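Local coordinates for protein gamma-glutamyl phosphate reductase (Thermotoga maritima, PDB 1O20) that probably catalyses the NADPH-dependent reduction of L-glutamyl phosphate to glutamate semialdehyde, the second step of proline biosynthesis from glutamate, at residues Ala227-Cys239 with Gly395-Val407. Numbering follows the deposited sequence.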
ATOM      1  N   ALA A 227      -0.135  -4.837 -18.066  1.00 24.52           N
ATOM      2  CA  ALA A 227       0.747  -5.891 -17.532  1.00 24.68           C
ATOM      3  C   ALA A 227       0.348  -7.285 -17.999  1.00 24.11           C
ATOM      4  O   ALA A 227      -0.828  -7.580 -17.990  1.00 24.96           O
ATOM      5  CB  ALA A 227       0.712  -5.887 -16.041  1.00 24.60           C
ATOM      6  N   THR A 228       1.310  -8.122 -18.411  1.00 23.03           N
ATOM      7  CA  THR A 228       1.091  -9.568 -18.447  1.00 22.40           C
ATOM      8  C   THR A 228       1.649 -10.293 -17.212  1.00 22.25           C
ATOM      9  O   THR A 228       1.225 -11.406 -16.910  1.00 22.66           O
ATOM     10  CB  THR A 228       1.589 -10.236 -19.761  1.00 22.71           C
ATOM     11  OG1 THR A 228       3.015 -10.181 -19.893  1.00 21.42           O
ATOM     12  CG2 THR A 228       1.027  -9.480 -21.006  1.00 23.08           C
ATOM     13  N   VAL A 229       2.571  -9.659 -16.498  1.00 21.24           N
ATOM     14  CA  VAL A 229       3.083 -10.167 -15.231  1.00 21.40           C
ATOM     15  C   VAL A 229       2.000  -9.883 -14.201  1.00 21.90           C
ATOM     16  O   VAL A 229       1.393  -8.826 -14.273  1.00 23.78           O
ATOM     17  CB  VAL A 229       4.393  -9.435 -14.841  1.00 21.46           C
ATOM     18  CG1 VAL A 229       4.846  -9.806 -13.442  1.00 20.43           C
ATOM     19  CG2 VAL A 229       5.502  -9.734 -15.869  1.00 20.74           C
ATOM     20  N   PRO A 230       1.745 -10.788 -13.259  1.00 22.14           N
ATOM     21  CA  PRO A 230       0.777 -10.510 -12.180  1.00 22.29           C
ATOM     22  C   PRO A 230       1.024  -9.149 -11.471  1.00 22.25           C
ATOM     23  O   PRO A 230       2.195  -8.768 -11.252  1.00 23.16           O
ATOM     24  CB  PRO A 230       0.995 -11.669 -11.209  1.00 22.21           C
ATOM     25  CG  PRO A 230       1.548 -12.832 -12.069  1.00 23.89           C
ATOM     26  CD  PRO A 230       2.286 -12.158 -13.192  1.00 21.87           C
ATOM     27  N   VAL A 231      -0.045  -8.452 -11.118  1.00 21.28           N
ATOM     28  CA  VAL A 231       0.049  -7.149 -10.504  1.00 21.54           C
ATOM     29  C   VAL A 231      -0.640  -7.158  -9.176  1.00 22.02           C
ATOM     30  O   VAL A 231      -1.673  -7.816  -9.049  1.00 22.90           O
ATOM     31  CB  VAL A 231      -0.622  -6.067 -11.372  1.00 20.46           C
ATOM     32  CG1 VAL A 231      -0.526  -4.684 -10.727  1.00 20.27           C
ATOM     33  CG2 VAL A 231       0.020  -6.037 -12.695  1.00 22.83           C
ATOM     34  N   LEU A 232      -0.075  -6.444  -8.194  1.00 22.01           N
ATOM     35  CA  LEU A 232      -0.832  -6.030  -7.007  1.00 23.04           C
ATOM     36  C   LEU A 232      -1.113  -4.542  -7.147  1.00 23.39           C
ATOM     37  O   LEU A 232      -0.205  -3.715  -7.124  1.00 24.09           O
ATOM     38  CB  LEU A 232      -0.088  -6.326  -5.695  1.00 23.89           C
ATOM     39  CG  LEU A 232      -0.099  -7.782  -5.260  1.00 22.91           C
ATOM     40  CD1 LEU A 232       0.798  -7.944  -4.055  1.00 24.19           C
ATOM     41  CD2 LEU A 232      -1.515  -8.234  -4.948  1.00 24.00           C
ATOM     42  N   GLU A 233      -2.385  -4.233  -7.338  1.00 24.24           N
ATOM     43  CA  GLU A 233      -2.883  -2.880  -7.540  1.00 24.71           C
ATOM     44  C   GLU A 233      -3.280  -2.194  -6.213  1.00 25.02           C
ATOM     45  O   GLU A 233      -4.273  -2.588  -5.547  1.00 23.09           O
ATOM     46  CB  GLU A 233      -4.098  -2.962  -8.458  1.00 25.14           C
ATOM     47  CG  GLU A 233      -4.752  -1.637  -8.758  1.00 26.46           C
ATOM     48  CD  GLU A 233      -5.772  -1.752  -9.874  1.00 29.72           C
ATOM     49  OE1 GLU A 233      -6.321  -2.866 -10.122  1.00 27.54           O
ATOM     50  OE2 GLU A 233      -6.004  -0.723 -10.531  1.00 31.06           O
ATOM     51  N   THR A 234      -2.520  -1.161  -5.841  1.00 24.69           N
ATOM     52  CA  THR A 234      -2.858  -0.339  -4.686  1.00 24.75           C
ATOM     53  C   THR A 234      -3.749   0.786  -5.139  1.00 24.90           C
ATOM     54  O   THR A 234      -3.252   1.854  -5.549  1.00 25.22           O
ATOM     55  CB  THR A 234      -1.573   0.224  -4.020  1.00 26.16           C
ATOM     56  OG1 THR A 234      -0.864   1.084  -4.939  1.00 28.03           O
ATOM     57  CG2 THR A 234      -0.601  -0.924  -3.677  1.00 25.03           C
ATOM     58  N   GLY A 235      -5.067   0.546  -5.099  1.00 24.18           N
ATOM     59  CA  GLY A 235      -6.007   1.383  -5.819  1.00 23.43           C
ATOM     60  C   GLY A 235      -6.473   2.626  -5.053  1.00 23.40           C
ATOM     61  O   GLY A 235      -6.038   2.879  -3.930  1.00 21.52           O
ATOM     62  N   VAL A 236      -7.356   3.365  -5.729  1.00 23.44           N
ATOM     63  CA  VAL A 236      -8.100   4.538  -5.215  1.00 23.70           C
ATOM     64  C   VAL A 236      -8.920   4.243  -3.961  1.00 22.29           C
ATOM     65  O   VAL A 236      -9.482   3.152  -3.811  1.00 21.40           O
ATOM     66  CB  VAL A 236      -9.128   5.046  -6.262  1.00 24.27           C
ATOM     67  CG1 VAL A 236      -9.874   6.321  -5.741  1.00 25.05           C
ATOM     68  CG2 VAL A 236      -8.452   5.370  -7.589  1.00 27.15           C
ATOM     69  N   GLY A 237      -8.996   5.228  -3.070  1.00 20.92           N
ATOM     70  CA  GLY A 237      -9.709   5.070  -1.810  1.00 20.23           C
ATOM     71  C   GLY A 237     -10.785   6.134  -1.660  1.00 19.39           C
ATOM     72  O   GLY A 237     -10.612   7.112  -0.933  1.00 18.21           O
ATOM     73  N   ASN A 238     -11.868   5.948  -2.405  1.00 18.65           N
ATOM     74  CA  ASN A 238     -13.108   6.692  -2.201  1.00 18.09           C
ATOM     75  C   ASN A 238     -13.835   6.079  -1.023  1.00 17.75           C
ATOM     76  O   ASN A 238     -14.701   5.230  -1.198  1.00 19.45           O
ATOM     77  CB  ASN A 238     -13.989   6.639  -3.451  1.00 17.20           C
ATOM     78  CG  ASN A 238     -15.152   7.587  -3.382  1.00 18.39           C
ATOM     79  OD1 ASN A 238     -15.054   8.674  -2.766  1.00 17.43           O
ATOM     80  ND2 ASN A 238     -16.274   7.208  -4.030  1.00 13.02           N
ATOM     81  N   CYS A 239     -13.490   6.521   0.171  1.00 16.72           N
ATOM     82  CA  CYS A 239     -13.912   5.850   1.392  1.00 16.67           C
ATOM     83  C   CYS A 239     -15.113   6.549   2.016  1.00 16.20           C
ATOM     84  O   CYS A 239     -15.138   7.805   2.092  1.00 16.10           O
ATOM     85  CB  CYS A 239     -12.757   5.819   2.376  1.00 16.65           C
ATOM     86  SG  CYS A 239     -11.326   4.931   1.728  1.00 20.15           S
ATOM     87  N   GLY A 395       2.112  -1.369   0.331  1.00 27.25           N
ATOM     88  CA  GLY A 395       0.956  -0.511   0.127  1.00 25.73           C
ATOM     89  C   GLY A 395      -0.317  -1.311   0.326  1.00 24.66           C
ATOM     90  O   GLY A 395      -0.244  -2.466   0.712  1.00 23.01           O
ATOM     91  N   ILE A 396      -1.470  -0.696   0.071  1.00 23.06           N
ATOM     92  CA  ILE A 396      -2.735  -1.342   0.318  1.00 21.75           C
ATOM     93  C   ILE A 396      -3.292  -1.841  -0.969  1.00 21.15           C
ATOM     94  O   ILE A 396      -3.739  -1.022  -1.815  1.00 20.91           O
ATOM     95  CB  ILE A 396      -3.747  -0.373   0.888  1.00 22.56           C
ATOM     96  CG1 ILE A 396      -3.198   0.372   2.122  1.00 24.62           C
ATOM     97  CG2 ILE A 396      -5.034  -1.135   1.180  1.00 22.59           C
ATOM     98  CD1 ILE A 396      -3.096  -0.469   3.360  1.00 28.35           C
ATOM     99  N   SER A 397      -3.345  -3.158  -1.135  1.00 18.42           N
ATOM    100  CA  SER A 397      -4.005  -3.720  -2.289  1.00 17.75           C
ATOM    101  C   SER A 397      -5.550  -3.599  -2.216  1.00 17.73           C
ATOM    102  O   SER A 397      -6.151  -3.913  -1.182  1.00 16.18           O
ATOM    103  CB  SER A 397      -3.669  -5.195  -2.391  1.00 17.89           C
ATOM    104  OG  SER A 397      -4.587  -5.810  -3.255  1.00 20.15           O
ATOM    105  N   THR A 398      -6.181  -3.221  -3.325  1.00 17.37           N
ATOM    106  CA  THR A 398      -7.639  -3.150  -3.413  1.00 18.31           C
ATOM    107  C   THR A 398      -8.247  -4.091  -4.397  1.00 18.91           C
ATOM    108  O   THR A 398      -9.397  -3.919  -4.720  1.00 19.04           O
ATOM    109  CB  THR A 398      -8.124  -1.731  -3.740  1.00 18.64           C
ATOM    110  OG1 THR A 398      -7.468  -1.236  -4.908  1.00 18.40           O
ATOM    111  CG2 THR A 398      -7.712  -0.764  -2.614  1.00 19.40           C
ATOM    112  N   GLN A 399      -7.492  -5.104  -4.832  1.00 20.04           N
ATOM    113  CA  GLN A 399      -7.983  -6.165  -5.707  1.00 20.91           C
ATOM    114  C   GLN A 399      -8.395  -7.453  -4.988  1.00 22.16           C
ATOM    115  O   GLN A 399      -7.951  -7.724  -3.900  1.00 23.23           O
ATOM    116  CB  GLN A 399      -6.916  -6.513  -6.702  1.00 21.13           C
ATOM    117  CG  GLN A 399      -5.673  -7.221  -6.089  1.00 20.72           C
ATOM    118  CD  GLN A 399      -4.669  -7.409  -7.177  1.00 22.20           C
ATOM    119  OE1 GLN A 399      -4.416  -6.446  -7.930  1.00 20.91           O
ATOM    120  NE2 GLN A 399      -4.160  -8.647  -7.348  1.00 18.70           N
ATOM    121  N   ARG A 400      -9.250  -8.230  -5.635  1.00 23.42           N
ATOM    122  CA  ARG A 400      -9.846  -9.441  -5.083  1.00 24.80           C
ATOM    123  C   ARG A 400      -9.076 -10.680  -5.569  1.00 24.69           C
ATOM    124  O   ARG A 400      -9.671 -11.655  -6.164  1.00 26.59           O
ATOM    125  CB  ARG A 400     -11.308  -9.537  -5.551  1.00 25.59           C
ATOM    126  CG  ARG A 400     -12.331  -9.123  -4.515  1.00 27.91           C
ATOM    127  CD  ARG A 400     -13.751  -9.515  -4.896  1.00 29.48           C
ATOM    128  NE  ARG A 400     -14.560  -8.337  -4.854  1.00 35.86           N
ATOM    129  CZ  ARG A 400     -15.289  -7.828  -5.861  1.00 35.17           C
ATOM    130  NH1 ARG A 400     -15.401  -8.418  -7.070  1.00 34.43           N
ATOM    131  NH2 ARG A 400     -15.937  -6.704  -5.620  1.00 34.35           N
ATOM    132  N   PHE A 401      -7.766 -10.646  -5.375  1.00 22.65           N
ATOM    133  CA  PHE A 401      -6.893 -11.639  -5.976  1.00 21.49           C
ATOM    134  C   PHE A 401      -5.505 -11.620  -5.323  1.00 20.50           C
ATOM    135  O   PHE A 401      -4.808 -10.594  -5.292  1.00 20.55           O
ATOM    136  CB  PHE A 401      -6.807 -11.448  -7.492  1.00 22.23           C
ATOM    137  CG  PHE A 401      -6.430 -12.691  -8.247  1.00 21.31           C
ATOM    138  CD1 PHE A 401      -7.288 -13.771  -8.315  1.00 22.46           C
ATOM    139  CD2 PHE A 401      -5.222 -12.758  -8.923  1.00 24.39           C
ATOM    140  CE1 PHE A 401      -6.950 -14.899  -9.026  1.00 22.53           C
ATOM    141  CE2 PHE A 401      -4.870 -13.878  -9.637  1.00 23.36           C
ATOM    142  CZ  PHE A 401      -5.729 -14.953  -9.710  1.00 23.28           C
ATOM    143  N   HIS A 402      -5.162 -12.759  -4.753  1.00 18.26           N
ATOM    144  CA  HIS A 402      -3.876 -13.020  -4.111  1.00 17.60           C
ATOM    145  C   HIS A 402      -3.765 -12.361  -2.769  1.00 17.33           C
ATOM    146  O   HIS A 402      -3.562 -13.031  -1.790  1.00 16.82           O
ATOM    147  CB  HIS A 402      -2.647 -12.640  -4.970  1.00 17.96           C
ATOM    148  CG  HIS A 402      -1.351 -13.017  -4.324  1.00 17.72           C
ATOM    149  ND1 HIS A 402      -0.852 -14.295  -4.376  1.00 16.87           N
ATOM    150  CD2 HIS A 402      -0.528 -12.322  -3.502  1.00 19.42           C
ATOM    151  CE1 HIS A 402       0.247 -14.363  -3.645  1.00 20.10           C
ATOM    152  NE2 HIS A 402       0.475 -13.173  -3.113  1.00 18.10           N
ATOM    153  N   ALA A 403      -3.845 -11.028  -2.732  1.00 17.26           N
ATOM    154  CA  ALA A 403      -3.742 -10.295  -1.494  1.00 17.46           C
ATOM    155  C   ALA A 403      -4.568  -9.007  -1.566  1.00 17.16           C
ATOM    156  O   ALA A 403      -4.606  -8.316  -2.612  1.00 16.63           O
ATOM    157  CB  ALA A 403      -2.254  -9.962  -1.221  1.00 18.25           C
ATOM    158  N   ARG A 404      -5.189  -8.695  -0.431  1.00 16.93           N
ATOM    159  CA  ARG A 404      -6.004  -7.534  -0.248  1.00 17.16           C
ATOM    160  C   ARG A 404      -5.664  -6.893   1.073  1.00 16.99           C
ATOM    161  O   ARG A 404      -5.275  -7.587   2.031  1.00 16.91           O
ATOM    162  CB  ARG A 404      -7.514  -7.885  -0.373  1.00 17.95           C
ATOM    163  CG  ARG A 404      -8.392  -6.642  -0.300  1.00 20.52           C
ATOM    164  CD  ARG A 404      -9.603  -6.530  -1.242  1.00 24.58           C
ATOM    165  NE  ARG A 404     -10.626  -7.422  -0.830  1.00 23.28           N
ATOM    166  CZ  ARG A 404     -11.945  -7.270  -0.956  1.00 20.82           C
ATOM    167  NH1 ARG A 404     -12.502  -6.259  -1.557  1.00 17.41           N
ATOM    168  NH2 ARG A 404     -12.716  -8.256  -0.503  1.00 19.15           N
ATOM    169  N   GLY A 405      -5.749  -5.563   1.118  1.00 16.18           N
ATOM    170  CA  GLY A 405      -5.222  -4.814   2.250  1.00 16.90           C
ATOM    171  C   GLY A 405      -3.701  -4.642   2.214  1.00 17.63           C
ATOM    172  O   GLY A 405      -3.068  -4.767   1.191  1.00 18.23           O
ATOM    173  N   PRO A 406      -3.102  -4.363   3.346  1.00 18.66           N
ATOM    174  CA  PRO A 406      -1.651  -4.171   3.396  1.00 18.93           C
ATOM    175  C   PRO A 406      -0.875  -5.391   2.835  1.00 18.67           C
ATOM    176  O   PRO A 406      -1.124  -6.538   3.203  1.00 17.58           O
ATOM    177  CB  PRO A 406      -1.377  -3.979   4.879  1.00 19.48           C
ATOM    178  CG  PRO A 406      -2.680  -3.594   5.493  1.00 19.98           C
ATOM    179  CD  PRO A 406      -3.744  -4.248   4.670  1.00 19.13           C
ATOM    180  N   VAL A 407       0.073  -5.091   1.969  1.00 18.83           N
ATOM    181  CA  VAL A 407       0.934  -6.043   1.297  1.00 19.43           C
ATOM    182  C   VAL A 407       2.224  -6.055   2.101  1.00 18.58           C
ATOM    183  O   VAL A 407       3.036  -5.127   1.996  1.00 18.32           O
ATOM    184  CB  VAL A 407       1.231  -5.604  -0.115  1.00 20.22           C
ATOM    185  CG1 VAL A 407       2.153  -6.631  -0.813  1.00 21.72           C
ATOM    186  CG2 VAL A 407      -0.059  -5.435  -0.919  1.00 21.38           C
TER
HETATM  187  O   HOH W   1      -6.031  -5.316  -9.862  1.00 31.18           O
HETATM  188  O   HOH W   2      -8.649  -2.388  -7.628  1.00 50.60           O
HETATM  189  O   HOH W   3      -4.366   1.786  -1.919  1.00 42.12           O
HETATM  190  O   HOH W   4      -9.372   0.910  -5.534  1.00 48.88           O
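The side-chain amide of Gln-399 meets the extended backbone of Val-231 to Glu-233 with both of its polar atoms. Gln-399 NE2 donates to Val-231 O (3.1 Å), which lies 19° out of the amide plane, while its straighter bond, to Phe-401 O within that plane (2.9 Å), ties the amide to its own loop. Gln-399 OE1 accepts from Glu-233 N (3.1 Å), a fairly straight bond that comes from above the carbonyl plane, 55° out of it; a water joins OE1 to the carboxylate of Glu-233. The imidazole of His-402 is approached obliquely by Leu-232 CD2, and its NE2 bonds to the carbonyl of Glu-411. Leu-232 crosses Gln-399 at about a right angle, Leu-232 CD2 lying 3.6 Å from Gln-399 NE2, and its CD1 packs on Val-407 CG1 at 3.8 Å. Were Gln-399 replaced by an alanine, Val-231 O and Glu-233 N would probably lose these partners, and Phe-401 O one of its two donors. Farther along, Thr-398 N donates almost linearly to Glu-233 O (3.0 Å). With chi1 at 53°, Thr-398 OG1 sits between its own backbone N and carbonyl carbon, near enough to Gly-235 N for a weak bond; the hydroxyl comes this close because Gly-235 has no side chain on the side that faces it. Ser-397 OG, bonded to Ala-403 O at 2.6 Å, braces the loop closing the two-stranded antiparallel hairpin of 396-397 and 405-406. The contact thus docks this hairpin against the linker from helix 217-226 to strand 239-243, which connects the two parallel-sheet domains of the aldehyde dehydrogenase fold.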